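Long-range contacts in K Homology domain-containing protein (Pyrococcus horikoshii, PDB 2E3U), which probably binds RNA through two type I KH domains, as an archaeal Dim2p-type factor of pre-ribosomal RNA processing: residues W91-A99 with A109-L119; E60-T68 with I78-A89. One frame throughout, in Å; residues are numbered along the deposited sequence.

Contact 1: W91-A99 with A109-L119; sequences WKARDIVLA and AFRLLNEGEYL
Helix 87-101, which closes the beta-alpha-alpha-beta-beta-alpha fold of the first type I KH domain, packs here on the linker to the second KH domain, with I96 and K92 as its principal contacts. The linker runs through a 3-10 turn, 110-113, and a type II turn from N114 to E117 before entering strand 118-123. I96 wedges against the start of this path. Its CG2 lies 4.0 Å from the CB of A109, and its CD1 reaches the CD2 of L113 at 3.7 Å, L113 lying crosswise to it. The same I96 methyl approaches the F110 ring obliquely. L112 runs antiparallel to I96, its CB beside I96 CG1, and drives its CD1 toward the helix backbone, 3.4 Å from the O of D95 and close to the CB of A99. L119 brings its CD2 to that D95 carbonyl, 3.3 Å from the O, and also packs on the CB of L98. Both L112 and L119 touch I172 as well, so these leucines sit between the helix and the sheet of the second domain. Polar grip comes from K92, a buried lysine whose chain runs extended past L112 O and bends at its last torsion (chi4 -45°). The bend sets NZ 2.9 Å from L112 O, with a C=O...N angle of 168°. NZ also donates to N114 O at 3.3 Å from above the carbonyl plane, 52° out of it, while the turn-closing N-H of E117 reaches N114 O from the opposite face.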
loop_
_atom_site.group_PDB
_atom_site.type_symbol
_atom_site.label_atom_id
_atom_site.label_comp_id
_atom_site.label_asym_id
_atom_site.label_seq_id
_atom_site.Cartn_x
_atom_site.Cartn_y
_atom_site.Cartn_z
ATOM N N TRP A 91 -13.777 2.013 4.629
ATOM C CA TRP A 91 -12.341 2.103 5.027
ATOM C C TRP A 91 -11.467 1.261 4.109
ATOM O O TRP A 91 -10.393 1.666 3.763
ATOM C CB TRP A 91 -12.106 1.663 6.500
ATOM C CG TRP A 91 -12.972 2.369 7.473
ATOM C CD1 TRP A 91 -13.482 3.644 7.354
ATOM C CD2 TRP A 91 -13.425 1.870 8.738
ATOM N NE1 TRP A 91 -14.222 3.961 8.460
ATOM C CE2 TRP A 91 -14.220 2.895 9.327
ATOM C CE3 TRP A 91 -13.243 0.661 9.432
ATOM C CZ2 TRP A 91 -14.862 2.735 10.580
ATOM C CZ3 TRP A 91 -13.894 0.484 10.667
ATOM C CH2 TRP A 91 -14.693 1.523 11.228
ATOM N N LYS A 92 -11.970 0.094 3.705
ATOM C CA LYS A 92 -11.235 -0.803 2.858
ATOM C C LYS A 92 -11.107 -0.275 1.442
ATOM O O LYS A 92 -10.037 -0.389 0.826
ATOM C CB LYS A 92 -11.878 -2.210 2.891
ATOM C CG LYS A 92 -11.416 -3.086 4.106
ATOM C CD LYS A 92 -12.042 -4.496 4.004
ATOM C CE LYS A 92 -11.550 -5.448 5.082
ATOM N NZ LYS A 92 -10.066 -5.412 5.312
ATOM N N ALA A 93 -12.198 0.280 0.907
ATOM C CA ALA A 93 -12.113 0.968 -0.375
ATOM C C ALA A 93 -11.148 2.151 -0.297
ATOM O O ALA A 93 -10.381 2.372 -1.215
ATOM C CB ALA A 93 -13.503 1.431 -0.874
ATOM N N ARG A 94 -11.183 2.905 0.803
ATOM C CA ARG A 94 -10.298 4.038 0.943
ATOM C C ARG A 94 -8.823 3.593 0.945
ATOM O O ARG A 94 -7.959 4.212 0.307
ATOM C CB ARG A 94 -10.609 4.789 2.248
ATOM C CG ARG A 94 -9.548 5.870 2.571
ATOM C CD ARG A 94 -9.400 6.139 4.049
ATOM N NE ARG A 94 -8.996 4.958 4.780
ATOM C CZ ARG A 94 -9.372 4.688 6.033
ATOM N NH1 ARG A 94 -10.181 5.501 6.673
ATOM N NH2 ARG A 94 -8.937 3.586 6.646
ATOM N N ASP A 95 -8.554 2.507 1.674
ATOM C CA ASP A 95 -7.224 1.971 1.824
ATOM C C ASP A 95 -6.715 1.388 0.505
ATOM O O ASP A 95 -5.544 1.499 0.210
ATOM C CB ASP A 95 -7.205 0.928 2.942
ATOM C CG ASP A 95 -7.342 1.548 4.312
ATOM O OD1 ASP A 95 -7.298 2.802 4.457
ATOM O OD2 ASP A 95 -7.493 0.781 5.277
ATOM N N ILE A 96 -7.596 0.819 -0.295
ATOM C CA ILE A 96 -7.236 0.358 -1.632
ATOM C C ILE A 96 -6.821 1.511 -2.530
ATOM O O ILE A 96 -5.790 1.427 -3.217
ATOM C CB ILE A 96 -8.406 -0.419 -2.301
ATOM C CG1 ILE A 96 -8.606 -1.747 -1.590
ATOM C CG2 ILE A 96 -8.165 -0.605 -3.823
ATOM C CD1 ILE A 96 -9.968 -2.416 -1.932
ATOM N N VAL A 97 -7.644 2.566 -2.547
ATOM C CA VAL A 97 -7.289 3.848 -3.174
ATOM C C VAL A 97 -5.922 4.394 -2.734
ATOM O O VAL A 97 -5.073 4.769 -3.591
ATOM C CB VAL A 97 -8.362 4.935 -2.875
ATOM C CG1 VAL A 97 -7.929 6.306 -3.390
ATOM C CG2 VAL A 97 -9.712 4.510 -3.478
ATOM N N LEU A 98 -5.736 4.493 -1.414
ATOM C CA LEU A 98 -4.432 4.896 -0.834
ATOM C C LEU A 98 -3.251 3.992 -1.226
ATOM O O LEU A 98 -2.160 4.494 -1.477
ATOM C CB LEU A 98 -4.499 4.934 0.702
ATOM C CG LEU A 98 -5.313 6.052 1.320
ATOM C CD1 LEU A 98 -5.354 5.797 2.821
ATOM C CD2 LEU A 98 -4.623 7.426 0.964
ATOM N N ALA A 99 -3.485 2.668 -1.229
ATOM C CA ALA A 99 -2.489 1.677 -1.632
ATOM C C ALA A 99 -2.074 1.859 -3.121
ATOM O O ALA A 99 -0.892 1.878 -3.432
ATOM C CB ALA A 99 -3.024 0.246 -1.384
ATOM N N ALA A 109 -3.190 -4.090 -4.448
ATOM C CA ALA A 109 -4.068 -3.380 -3.467
ATOM C C ALA A 109 -5.327 -4.159 -3.045
ATOM O O ALA A 109 -5.756 -4.071 -1.881
ATOM C CB ALA A 109 -4.465 -2.029 -3.995
ATOM N N PHE A 110 -5.940 -4.911 -3.977
ATOM C CA PHE A 110 -7.142 -5.722 -3.651
ATOM C C PHE A 110 -6.922 -6.791 -2.580
ATOM O O PHE A 110 -7.889 -7.311 -2.010
ATOM C CB PHE A 110 -7.738 -6.403 -4.881
ATOM C CG PHE A 110 -8.587 -5.508 -5.743
ATOM C CD1 PHE A 110 -9.557 -4.686 -5.187
ATOM C CD2 PHE A 110 -8.454 -5.547 -7.126
ATOM C CE1 PHE A 110 -10.345 -3.865 -5.985
ATOM C CE2 PHE A 110 -9.252 -4.732 -7.959
ATOM C CZ PHE A 110 -10.198 -3.900 -7.382
ATOM N N ARG A 111 -5.672 -7.122 -2.291
ATOM C CA ARG A 111 -5.346 -7.868 -1.055
ATOM C C ARG A 111 -6.071 -7.306 0.189
ATOM O O ARG A 111 -6.528 -8.068 1.044
ATOM C CB ARG A 111 -3.831 -7.885 -0.795
ATOM C CG ARG A 111 -3.407 -8.867 0.327
ATOM C CD ARG A 111 -1.927 -8.761 0.662
ATOM N NE ARG A 111 -1.684 -9.529 1.880
ATOM C CZ ARG A 111 -0.537 -10.111 2.221
ATOM N NH1 ARG A 111 -0.514 -10.781 3.352
ATOM N NH2 ARG A 111 0.569 -10.032 1.438
ATOM N N LEU A 112 -6.205 -5.984 0.257
ATOM C CA LEU A 112 -6.782 -5.308 1.397
ATOM C C LEU A 112 -8.244 -5.691 1.653
ATOM O O LEU A 112 -8.751 -5.432 2.744
ATOM C CB LEU A 112 -6.677 -3.801 1.245
ATOM C CG LEU A 112 -5.296 -3.220 1.532
ATOM C CD1 LEU A 112 -5.246 -1.868 0.835
ATOM C CD2 LEU A 112 -5.119 -3.076 3.021
ATOM N N LEU A 113 -8.915 -6.294 0.659
ATOM C CA LEU A 113 -10.287 -6.800 0.824
ATOM C C LEU A 113 -10.357 -7.978 1.770
ATOM O O LEU A 113 -11.415 -8.269 2.296
ATOM C CB LEU A 113 -10.888 -7.200 -0.527
ATOM C CG LEU A 113 -11.114 -6.065 -1.538
ATOM C CD1 LEU A 113 -11.501 -6.619 -2.886
ATOM C CD2 LEU A 113 -12.203 -5.189 -0.997
ATOM N N ASN A 114 -9.233 -8.673 1.976
ATOM C CA ASN A 114 -9.191 -9.825 2.878
ATOM C C ASN A 114 -9.293 -9.348 4.319
ATOM O O ASN A 114 -8.680 -8.340 4.712
ATOM C CB ASN A 114 -7.894 -10.662 2.717
ATOM C CG ASN A 114 -7.675 -11.207 1.292
ATOM O OD1 ASN A 114 -6.525 -11.444 0.878
ATOM N ND2 ASN A 114 -8.746 -11.400 0.550
ATOM N N GLU A 115 -10.057 -10.075 5.126
ATOM C CA GLU A 115 -10.208 -9.705 6.537
ATOM C C GLU A 115 -8.891 -9.909 7.324
ATOM O O GLU A 115 -8.074 -10.801 7.008
ATOM C CB GLU A 115 -11.434 -10.409 7.167
ATOM C CG GLU A 115 -12.831 -9.704 6.879
ATOM C CD GLU A 115 -13.415 -9.963 5.465
ATOM O OE1 GLU A 115 -12.717 -10.497 4.564
ATOM O OE2 GLU A 115 -14.593 -9.606 5.228
ATOM N N GLY A 116 -8.673 -9.040 8.308
ATOM C CA GLY A 116 -7.418 -8.983 9.035
ATOM C C GLY A 116 -6.289 -8.328 8.263
ATOM O O GLY A 116 -5.184 -8.257 8.747
ATOM N N GLU A 117 -6.540 -7.858 7.047
ATOM C CA GLU A 117 -5.459 -7.235 6.272
ATOM C C GLU A 117 -5.563 -5.719 6.399
ATOM O O GLU A 117 -6.668 -5.157 6.336
ATOM C CB GLU A 117 -5.494 -7.675 4.809
ATOM C CG GLU A 117 -4.157 -8.090 4.279
ATOM C CD GLU A 117 -3.885 -9.562 4.387
ATOM O OE1 GLU A 117 -4.600 -10.313 5.051
ATOM O OE2 GLU A 117 -2.907 -9.992 3.797
ATOM N N TYR A 118 -4.415 -5.075 6.600
ATOM C CA TYR A 118 -4.330 -3.636 6.840
ATOM C C TYR A 118 -3.264 -3.030 5.940
ATOM O O TYR A 118 -2.426 -3.743 5.379
ATOM C CB TYR A 118 -3.954 -3.346 8.301
ATOM C CG TYR A 118 -4.964 -3.842 9.330
ATOM C CD1 TYR A 118 -5.883 -2.973 9.919
ATOM C CD2 TYR A 118 -5.001 -5.179 9.698
ATOM C CE1 TYR A 118 -6.812 -3.439 10.857
ATOM C CE2 TYR A 118 -5.925 -5.654 10.630
ATOM C CZ TYR A 118 -6.830 -4.784 11.192
ATOM O OH TYR A 118 -7.721 -5.275 12.131
ATOM N N LEU A 119 -3.315 -1.712 5.835
ATOM C CA LEU A 119 -2.403 -0.929 5.049
ATOM C C LEU A 119 -1.625 -0.097 6.037
ATOM O O LEU A 119 -2.215 0.435 6.957
ATOM C CB LEU A 119 -3.167 -0.003 4.088
ATOM C CG LEU A 119 -2.327 0.996 3.330
ATOM C CD1 LEU A 119 -1.247 0.346 2.416
ATOM C CD2 LEU A 119 -3.262 1.963 2.530
#

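Contact 2: E60-T68 with I78-A89; sequences EKRTKTKIT and ITSTKETEDPLA
The flat carbonyl group of K64 is approached by two threonine hydroxyls from opposite sides of its plane, T84 OG1 close to the plane and T81 OG1 well above it. T84 OG1 donates to K64 O at 2.7 Å, tilted 23° from the plane, and T81 OG1 at 3.2 Å, 52° out of it. The positive phi of K64, right after helix 54-63, ends that helix and leads the chain into strand 65-69. Both threonines belong to a type I turn, T81 to T84. T81 OG1, held between its backbone N and carbonyl carbon (chi1 70°), also accepts from the N of E83 in an ST turn, and T84 OG1 accepts from the N of T81 at 2.7 Å. Without the hydroxyl and methyl of T81, as with an alanine here, the N of E83 is likely to lose its acceptor, K64 O one of its two hydroxyl donors, and the K66 backbone the methyl beside it. Farther along, K66 and T79 form an antiparallel hydrogen-bonded pair, and the aliphatic part of K66 lies alongside T79. A89 CB rests 3.6 Å from T63 O, to which a water bridges E85 N. Two side-chain hydroxyls of the turn thus grip K64 O, tying the helix end to it without a backbone N-H.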
loop_
_atom_site.group_PDB
_atom_site.type_symbol
_atom_site.label_atom_id
_atom_site.label_comp_id
_atom_site.label_asym_id
_atom_site.label_seq_id
_atom_site.Cartn_x
_atom_site.Cartn_y
_atom_site.Cartn_z
ATOM N N GLU A 60 -15.472 -0.145 -6.841
ATOM C CA GLU A 60 -16.868 0.071 -6.468
ATOM C C GLU A 60 -17.685 -1.211 -6.289
ATOM O O GLU A 60 -18.456 -1.324 -5.331
ATOM C CB GLU A 60 -17.546 0.987 -7.480
ATOM C CG GLU A 60 -16.943 2.365 -7.439
ATOM C CD GLU A 60 -17.517 3.277 -8.450
ATOM O OE1 GLU A 60 -17.949 2.800 -9.511
ATOM O OE2 GLU A 60 -17.532 4.478 -8.176
ATOM N N LYS A 61 -17.508 -2.162 -7.206
ATOM C CA LYS A 61 -18.269 -3.400 -7.218
ATOM C C LYS A 61 -17.874 -4.334 -6.049
ATOM O O LYS A 61 -18.736 -4.916 -5.388
ATOM C CB LYS A 61 -18.108 -4.085 -8.582
ATOM C CG LYS A 61 -18.464 -5.577 -8.609
ATOM C CD LYS A 61 -18.534 -6.200 -10.005
ATOM C CE LYS A 61 -18.491 -7.732 -9.865
ATOM N NZ LYS A 61 -19.042 -8.492 -11.054
ATOM N N ARG A 62 -16.578 -4.453 -5.785
ATOM C CA ARG A 62 -16.074 -5.312 -4.715
ATOM C C ARG A 62 -16.307 -4.805 -3.281
ATOM O O ARG A 62 -16.341 -5.591 -2.333
ATOM C CB ARG A 62 -14.598 -5.609 -4.948
ATOM C CG ARG A 62 -14.295 -6.295 -6.284
ATOM C CD ARG A 62 -13.016 -7.103 -6.145
ATOM N NE ARG A 62 -12.362 -7.348 -7.422
ATOM C CZ ARG A 62 -11.277 -8.097 -7.581
ATOM N NH1 ARG A 62 -10.762 -8.244 -8.809
ATOM N NH2 ARG A 62 -10.712 -8.699 -6.525
ATOM N N THR A 63 -16.466 -3.499 -3.128
ATOM C CA THR A 63 -16.683 -2.888 -1.808
ATOM C C THR A 63 -18.108 -2.352 -1.616
ATOM O O THR A 63 -18.555 -2.155 -0.475
ATOM C CB THR A 63 -15.679 -1.737 -1.559
ATOM O OG1 THR A 63 -15.849 -0.719 -2.561
ATOM C CG2 THR A 63 -14.228 -2.275 -1.573
ATOM N N LYS A 64 -18.812 -2.131 -2.725
ATOM C CA LYS A 64 -20.181 -1.612 -2.728
ATOM C C LYS A 64 -20.191 -0.172 -2.246
ATOM O O LYS A 64 -21.036 0.248 -1.440
ATOM C CB LYS A 64 -21.157 -2.514 -1.955
ATOM C CG LYS A 64 -21.226 -3.970 -2.480
ATOM C CD LYS A 64 -22.256 -4.812 -1.716
ATOM C CE LYS A 64 -21.850 -6.307 -1.649
ATOM N NZ LYS A 64 -20.898 -6.582 -0.492
ATOM N N THR A 65 -19.227 0.583 -2.780
ATOM C CA THR A 65 -19.082 1.995 -2.483
ATOM C C THR A 65 -19.052 2.792 -3.779
ATOM O O THR A 65 -18.946 2.247 -4.887
ATOM C CB THR A 65 -17.779 2.271 -1.695
ATOM O OG1 THR A 65 -16.648 1.819 -2.468
ATOM C CG2 THR A 65 -17.837 1.603 -0.278
ATOM N N LYS A 66 -19.134 4.093 -3.641
ATOM C CA LYS A 66 -19.043 4.970 -4.790
ATOM C C LYS A 66 -17.729 5.674 -4.569
ATOM O O LYS A 66 -17.476 6.185 -3.488
ATOM C CB LYS A 66 -20.229 5.949 -4.823
ATOM C CG LYS A 66 -20.100 7.087 -5.841
ATOM C CD LYS A 66 -21.005 8.264 -5.489
ATOM C CE LYS A 66 -22.491 7.878 -5.389
ATOM N NZ LYS A 66 -23.044 7.450 -6.714
ATOM N N ILE A 67 -16.891 5.668 -5.595
ATOM C CA ILE A 67 -15.636 6.411 -5.627
ATOM C C ILE A 67 -15.772 7.599 -6.570
ATOM O O ILE A 67 -16.211 7.453 -7.713
ATOM C CB ILE A 67 -14.473 5.432 -6.017
ATOM C CG1 ILE A 67 -14.318 4.428 -4.843
ATOM C CG2 ILE A 67 -13.190 6.184 -6.348
ATOM C CD1 ILE A 67 -13.688 3.137 -5.194
ATOM N N THR A 68 -15.453 8.789 -6.078
ATOM C CA THR A 68 -15.536 9.970 -6.913
ATOM C C THR A 68 -14.141 10.546 -7.025
ATOM O O THR A 68 -13.511 10.816 -6.013
ATOM C CB THR A 68 -16.507 11.028 -6.335
ATOM O OG1 THR A 68 -17.786 10.427 -6.116
ATOM C CG2 THR A 68 -16.663 12.225 -7.315
ATOM N N ILE A 78 -14.632 8.493 -1.057
ATOM C CA ILE A 78 -15.191 7.176 -0.968
ATOM C C ILE A 78 -16.463 7.260 -0.153
ATOM O O ILE A 78 -16.430 7.578 1.031
ATOM C CB ILE A 78 -14.196 6.132 -0.378
ATOM C CG1 ILE A 78 -12.892 6.080 -1.188
ATOM C CG2 ILE A 78 -14.859 4.732 -0.321
ATOM C CD1 ILE A 78 -11.756 7.074 -0.724
ATOM N N THR A 79 -17.591 6.991 -0.797
ATOM C CA THR A 79 -18.882 7.160 -0.144
ATOM C C THR A 79 -19.688 5.860 -0.091
ATOM O O THR A 79 -19.619 5.016 -0.993
ATOM C CB THR A 79 -19.724 8.331 -0.754
ATOM O OG1 THR A 79 -19.831 8.154 -2.162
ATOM C CG2 THR A 79 -19.066 9.664 -0.546
ATOM N N SER A 80 -20.452 5.689 0.984
ATOM C CA SER A 80 -21.218 4.468 1.105
ATOM C C SER A 80 -22.488 4.619 0.267
ATOM O O SER A 80 -22.865 5.726 -0.066
ATOM C CB SER A 80 -21.530 4.181 2.576
ATOM O OG SER A 80 -22.415 5.144 3.070
ATOM N N THR A 81 -23.103 3.495 -0.096
ATOM C CA THR A 81 -24.375 3.448 -0.810
ATOM C C THR A 81 -25.355 2.581 0.024
ATOM O O THR A 81 -24.999 2.088 1.110
ATOM C CB THR A 81 -24.202 2.836 -2.204
ATOM O OG1 THR A 81 -23.922 1.440 -2.076
ATOM C CG2 THR A 81 -23.067 3.489 -2.974
ATOM N N LYS A 82 -26.572 2.367 -0.472
ATOM C CA LYS A 82 -27.480 1.454 0.217
ATOM C C LYS A 82 -26.949 0.010 0.293
ATOM O O LYS A 82 -27.331 -0.739 1.192
ATOM C CB LYS A 82 -28.922 1.517 -0.357
ATOM C CG LYS A 82 -29.064 1.235 -1.853
ATOM C CD LYS A 82 -30.519 1.443 -2.324
ATOM C CE LYS A 82 -30.567 2.161 -3.661
ATOM N NZ LYS A 82 -30.256 1.273 -4.833
ATOM N N GLU A 83 -26.080 -0.366 -0.644
ATOM C CA GLU A 83 -25.487 -1.700 -0.696
ATOM C C GLU A 83 -24.293 -1.912 0.256
ATOM O O GLU A 83 -23.862 -3.049 0.443
ATOM C CB GLU A 83 -25.052 -2.049 -2.124
ATOM C CG GLU A 83 -26.136 -2.722 -2.982
ATOM C CD GLU A 83 -25.686 -3.020 -4.434
ATOM O OE1 GLU A 83 -26.305 -3.916 -5.066
ATOM O OE2 GLU A 83 -24.734 -2.357 -4.950
ATOM N N THR A 84 -23.749 -0.843 0.842
ATOM C CA THR A 84 -22.527 -0.973 1.636
ATOM C C THR A 84 -22.785 -1.879 2.833
ATOM O O THR A 84 -23.716 -1.632 3.609
ATOM C CB THR A 84 -21.948 0.410 2.080
ATOM O OG1 THR A 84 -21.874 1.269 0.945
ATOM C CG2 THR A 84 -20.494 0.270 2.716
ATOM N N GLU A 85 -21.981 -2.929 2.983
ATOM C CA GLU A 85 -22.143 -3.849 4.130
ATOM C C GLU A 85 -22.091 -3.128 5.476
ATOM O O GLU A 85 -22.995 -3.259 6.304
ATOM C CB GLU A 85 -21.092 -4.957 4.099
ATOM C CG GLU A 85 -21.186 -5.927 5.288
ATOM C CD GLU A 85 -20.322 -7.176 5.148
ATOM O OE1 GLU A 85 -20.541 -8.098 5.956
ATOM O OE2 GLU A 85 -19.461 -7.257 4.231
ATOM N N ASP A 86 -21.045 -2.338 5.704
ATOM C CA ASP A 86 -20.778 -1.826 7.044
ATOM C C ASP A 86 -19.698 -0.756 6.885
ATOM O O ASP A 86 -19.174 -0.583 5.786
ATOM C CB ASP A 86 -20.320 -2.995 7.939
ATOM C CG ASP A 86 -19.058 -3.669 7.407
ATOM O OD1 ASP A 86 -18.303 -2.988 6.699
ATOM O OD2 ASP A 86 -18.802 -4.851 7.662
ATOM N N PRO A 87 -19.411 0.023 7.947
ATOM C CA PRO A 87 -18.319 1.002 7.903
ATOM C C PRO A 87 -16.979 0.535 7.347
ATOM O O PRO A 87 -16.311 1.309 6.697
ATOM C CB PRO A 87 -18.210 1.442 9.371
ATOM C CG PRO A 87 -19.650 1.481 9.800
ATOM C CD PRO A 87 -20.189 0.167 9.197
ATOM N N LEU A 88 -16.603 -0.713 7.592
ATOM C CA LEU A 88 -15.303 -1.232 7.175
ATOM C C LEU A 88 -15.189 -1.352 5.643
ATOM O O LEU A 88 -14.081 -1.264 5.083
ATOM C CB LEU A 88 -15.045 -2.596 7.841
ATOM C CG LEU A 88 -13.787 -3.391 7.491
ATOM C CD1 LEU A 88 -12.564 -2.686 8.064
ATOM C CD2 LEU A 88 -13.877 -4.823 8.094
ATOM N N ALA A 89 -16.321 -1.535 4.976
ATOM C CA ALA A 89 -16.318 -1.554 3.532
ATOM C C ALA A 89 -15.798 -0.252 2.926
ATOM O O ALA A 89 -15.039 -0.279 1.969
ATOM C CB ALA A 89 -17.706 -1.911 2.986
HETATM O O HOH W 1 -20.063 -3.404 1.302
HETATM O O HOH W 2 -17.813 9.098 -3.531
#

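Contact 2 closes within the first KH domain before contact 1 begins, and their centres lie 13 Å apart. Helix 87-101 serves both: its start faces the 60-68 segment, and its later turns face the linker. Between them A93 fills the junction, its CB 3.5 Å from T65 OG1 and 3.6 Å from I78 CG2. The linker also reaches contact 2 directly, with L113 CD2 3.6 Å from T63 CG2, and F110 forms a cation-pi pair with R62. Contact 2 therefore joins sheet and helices inside the domain, whereas contact 1 lays the interdomain linker on that framework. Neither contact includes the loop between helices 42-49 and 54-63, which in type I KH domains usually meets nucleic acid.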